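PDB 2D4A: malate dehydrogenase from Aeropyrum pernix, which catalyses the reversible oxidation of malate to oxaloacetate with either NAD or NADP as coenzyme, and can also oxidise tartrate. Local coordinates for residues G34-E39 / G58-E63; G170-K175 / V260-A265. One frame throughout, in Å; residues are numbered along the deposited sequence.

Contact 1 of 2, residues G34-E39 / G58-E63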
# COMPACT_ATOMS: atom_id res chain seq x y z
N GLY B 34 2.95 18.49 26.53
CA GLY B 34 3.45 17.13 26.58
C GLY B 34 2.58 16.08 25.92
O GLY B 34 3.08 15.02 25.54
N LYS B 35 1.29 16.37 25.77
CA LYS B 35 0.33 15.44 25.16
C LYS B 35 0.69 15.13 23.71
O LYS B 35 0.87 13.97 23.34
CB LYS B 35 -1.08 16.02 25.24
CG LYS B 35 -2.22 15.01 25.32
CD LYS B 35 -2.28 14.09 24.12
CE LYS B 35 -3.36 13.03 24.27
NZ LYS B 35 -4.73 13.61 24.17
N PRO B 36 0.79 16.17 22.86
CA PRO B 36 1.12 15.93 21.45
C PRO B 36 2.53 15.37 21.21
O PRO B 36 2.73 14.57 20.29
CB PRO B 36 0.89 17.31 20.81
CG PRO B 36 1.18 18.26 21.91
CD PRO B 36 0.56 17.60 23.12
N GLN B 37 3.49 15.77 22.02
CA GLN B 37 4.85 15.27 21.88
C GLN B 37 4.89 13.79 22.32
O GLN B 37 5.54 12.96 21.69
CB GLN B 37 5.82 16.13 22.71
CG GLN B 37 5.88 17.62 22.26
CD GLN B 37 5.08 18.57 23.14
OE1 GLN B 37 4.03 18.22 23.68
NE2 GLN B 37 5.56 19.80 23.27
N GLY B 38 4.17 13.46 23.39
CA GLY B 38 4.14 12.09 23.86
C GLY B 38 3.56 11.19 22.79
O GLY B 38 4.09 10.10 22.50
N GLU B 39 2.68 11.67 22.14
CA GLU B 39 2.05 10.85 21.12
C GLU B 39 2.82 10.80 19.81
O GLU B 39 3.02 9.72 19.25
CB GLU B 39 0.63 11.34 20.86
CG GLU B 39 -0.27 11.04 22.03
CD GLU B 39 -1.51 10.32 21.61
OE1 GLU B 39 -2.52 10.40 22.34
OE2 GLU B 39 -1.47 9.65 20.56
N GLY B 58 5.13 16.72 17.45
CA GLY B 58 4.03 17.17 18.30
C GLY B 58 4.46 18.49 18.89
O GLY B 58 5.60 18.61 19.33
N SER B 59 3.58 19.48 18.91
CA SER B 59 3.93 20.77 19.45
C SER B 59 2.79 21.48 20.19
O SER B 59 1.62 21.16 19.99
CB SER B 59 4.44 21.66 18.32
OG SER B 59 4.84 22.92 18.82
N ASN B 60 3.14 22.42 21.06
CA ASN B 60 2.13 23.18 21.79
C ASN B 60 2.11 24.59 21.25
O ASN B 60 1.37 25.45 21.72
CB ASN B 60 2.45 23.25 23.28
CG ASN B 60 2.33 21.93 23.96
OD1 ASN B 60 1.32 21.25 23.82
ND2 ASN B 60 3.35 21.56 24.70
N SER B 61 2.94 24.81 20.24
CA SER B 61 3.07 26.11 19.64
C SER B 61 2.40 26.21 18.28
O SER B 61 2.93 25.73 17.28
CB SER B 61 4.56 26.44 19.53
OG SER B 61 4.74 27.66 18.86
N TYR B 62 1.23 26.85 18.23
CA TYR B 62 0.48 27.00 16.98
C TYR B 62 1.23 27.68 15.86
O TYR B 62 0.78 27.68 14.71
CB TYR B 62 -0.82 27.76 17.23
CG TYR B 62 -1.84 26.98 18.01
CD1 TYR B 62 -2.69 26.07 17.39
CD2 TYR B 62 -1.92 27.12 19.38
CE1 TYR B 62 -3.59 25.32 18.12
CE2 TYR B 62 -2.82 26.38 20.13
CZ TYR B 62 -3.65 25.48 19.50
OH TYR B 62 -4.52 24.75 20.26
N GLU B 63 2.37 28.29 16.18
CA GLU B 63 3.17 28.96 15.17
C GLU B 63 3.94 27.95 14.33
O GLU B 63 4.51 28.29 13.30
CB GLU B 63 4.16 29.92 15.82
CG GLU B 63 3.54 31.22 16.27
CD GLU B 63 3.84 31.52 17.72
OE1 GLU B 63 4.11 32.71 18.03
OE2 GLU B 63 3.80 30.57 18.54

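Contact 2 of 2, residues G170-K175 / V260-A265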
# COMPACT_ATOMS: atom_id res chain seq x y z
N GLY B 170 -27.87 17.11 1.64
CA GLY B 170 -28.47 17.77 2.77
C GLY B 170 -27.51 18.38 3.76
O GLY B 170 -26.90 19.41 3.49
N MET B 171 -27.40 17.75 4.91
CA MET B 171 -26.51 18.19 5.97
C MET B 171 -26.17 16.97 6.79
O MET B 171 -26.79 15.93 6.64
CB MET B 171 -27.17 19.30 6.80
CG MET B 171 -28.61 19.05 7.24
SD MET B 171 -28.71 18.35 8.91
CE MET B 171 -28.88 16.69 8.49
N HIS B 172 -25.17 17.10 7.66
CA HIS B 172 -24.73 15.98 8.47
C HIS B 172 -25.51 15.80 9.76
O HIS B 172 -25.04 16.16 10.85
CB HIS B 172 -23.24 16.15 8.80
CG HIS B 172 -22.54 14.86 9.06
ND1 HIS B 172 -21.66 14.69 10.11
CD2 HIS B 172 -22.58 13.68 8.41
CE1 HIS B 172 -21.19 13.46 10.09
NE2 HIS B 172 -21.74 12.82 9.07
N GLY B 173 -26.71 15.24 9.65
CA GLY B 173 -27.53 15.02 10.83
C GLY B 173 -28.87 14.44 10.46
O GLY B 173 -29.03 13.81 9.42
N GLN B 174 -29.86 14.69 11.32
CA GLN B 174 -31.22 14.21 11.13
C GLN B 174 -31.78 14.39 9.71
O GLN B 174 -32.39 13.47 9.16
CB GLN B 174 -32.15 14.89 12.15
CG GLN B 174 -31.74 16.34 12.49
CD GLN B 174 -32.88 17.20 13.06
OE1 GLN B 174 -33.51 16.85 14.07
NE2 GLN B 174 -33.14 18.34 12.42
N LYS B 175 -31.58 15.55 9.10
CA LYS B 175 -32.10 15.80 7.76
C LYS B 175 -31.21 15.41 6.57
O LYS B 175 -31.35 15.94 5.46
CB LYS B 175 -32.55 17.26 7.64
CG LYS B 175 -33.95 17.52 8.20
CD LYS B 175 -34.08 17.07 9.65
CE LYS B 175 -35.49 17.27 10.19
NZ LYS B 175 -35.58 16.94 11.65
N VAL B 260 -24.55 26.72 4.76
CA VAL B 260 -23.71 25.56 4.55
C VAL B 260 -24.57 24.32 4.32
O VAL B 260 -25.56 24.13 5.03
CB VAL B 260 -22.81 25.30 5.78
CG1 VAL B 260 -22.05 23.98 5.63
CG2 VAL B 260 -21.83 26.46 5.97
N ALA B 261 -24.20 23.49 3.34
CA ALA B 261 -24.94 22.26 3.05
C ALA B 261 -24.05 21.12 2.54
O ALA B 261 -22.96 21.36 2.00
CB ALA B 261 -26.06 22.54 2.04
N GLU B 262 -24.52 19.89 2.71
CA GLU B 262 -23.82 18.70 2.25
C GLU B 262 -24.14 18.50 0.77
O GLU B 262 -25.21 18.01 0.42
CB GLU B 262 -24.28 17.48 3.07
CG GLU B 262 -23.54 16.20 2.75
CD GLU B 262 -23.77 15.10 3.78
OE1 GLU B 262 -23.61 15.37 4.99
OE2 GLU B 262 -24.09 13.96 3.38
N VAL B 263 -23.20 18.89 -0.10
CA VAL B 263 -23.39 18.78 -1.55
C VAL B 263 -22.17 18.14 -2.22
O VAL B 263 -21.09 18.12 -1.64
CB VAL B 263 -23.65 20.18 -2.20
CG1 VAL B 263 -25.02 20.72 -1.78
CG2 VAL B 263 -22.57 21.15 -1.78
N PRO B 264 -22.33 17.59 -3.45
CA PRO B 264 -21.24 16.96 -4.21
C PRO B 264 -20.30 18.03 -4.79
O PRO B 264 -20.76 19.06 -5.30
CB PRO B 264 -21.96 16.19 -5.32
CG PRO B 264 -23.35 16.02 -4.79
CD PRO B 264 -23.63 17.32 -4.09
N ALA B 265 -19.00 17.78 -4.74
CA ALA B 265 -18.06 18.75 -5.26
C ALA B 265 -16.76 18.12 -5.74
O ALA B 265 -16.34 17.06 -5.25
CB ALA B 265 -17.76 19.79 -4.20

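Contact 1 of 2, residues G34-E39 / G58-E63
G34, the N-cap residue of helix 35-50, sets its backbone N against the amide end of N60, just past the edge strand 56-59. One residue on, K35 turns from the strand and gives its NZ to the carbonyl of A7, in the loop proposed to bind NADP. P36 leans the other way. Its ring lies alongside the strand, with CG 3.5 Å from S59 O and CB 3.9 Å from S59 N, and the N60 side chain crosses it at about a right angle. P36 O receives a CH...O contact from G58 CA at 3.5 Å, 163° at the hydrogen; a beta carbon on G58 would run into this carbonyl. The packing joins the helix of a beta-alpha-beta unit of the Rossmann domain, strand 26-29, helix 35-50, strand 56-59, to its last strand, whose S59 pairs with L28. Q37 starts with CG anti to its carbonyl carbon (chi1 -62°), 3.1 Å from G58 O, and then bends at chi2, bringing its amide to that of N60 with the planes 73° apart. An alanine here would lack CG and the amide, and is likely to uncover G58 O and take a polar neighbour from the N60 amide. The E39 carboxylate hydrogen-bonds the hydroxyls of Y219 and Y223 of a second subunit.

Contact 2 of 2, residues G170-K175 / V260-A265
E262 and G170 form a single antiparallel bridge, a hydrogen-bonded pair that ties the loop after strand 164-169 to strand 260-268. E262 N donates to G170 O over 2.6 Å at 163°, the donor standing above the carbonyl plane; the return bond, G170 N to E262 O at 3.1 Å, is weak. CB of E262 sits over the same peptide, 3.4 Å from G170 C. A beta carbon on G170 would strike K175 O and the preceding carbonyl, in keeping with a glycine at these backbone angles. From the bridge the E262 side chain rises extended, CG anti to the backbone N (chi1 -176°), and runs beside the next loop residues, with OE1 3.5 Å from M171 C. In the lactate/malate dehydrogenase fold this loop carries H172, the probable proton acceptor. E262 OE1 approaches the histidine obliquely, 3.9 Å from its CB and 5.2 Å from NE2, with the carboxylate and ring planes 46° apart. H172 is also held by residues outside the two segments: D120 OD1 accepts from its backbone N, and ND1 has a weak hydrogen bond with N117 OD1. E262 OE1 itself has a weak bond with S141, while OE2 lies close to D145, a pairing of acids that may raise the affinity of one for a proton. M171 points its CB away from the strand, and its side chain packs on A291 and V295 of helix 282-300.

In the fold
Contact 1 and contact 2 lie on opposite sides of the chain's centre, their own centres 33 Å apart and their nearest atoms about 22 Å apart. The first belongs to the NAD-binding domain and closes before the second, in the alpha/beta C-terminal domain, opens. Contact 1 lies beside the probable coenzyme-binding loop, contact 2 at the probable catalytic histidine. At contact 1 the side chain of P36 comes within about 4 Å of that of A7, a likely NADP-binding residue. Contact 2 holds H172, whose side chain is about 3 Å from that of N117 and about 5 Å from that of R148, both probable substrate-binding residues. Contact 1 is a surface contact within reach of a second subunit; contact 2 is buried, and no other chain touches its segments.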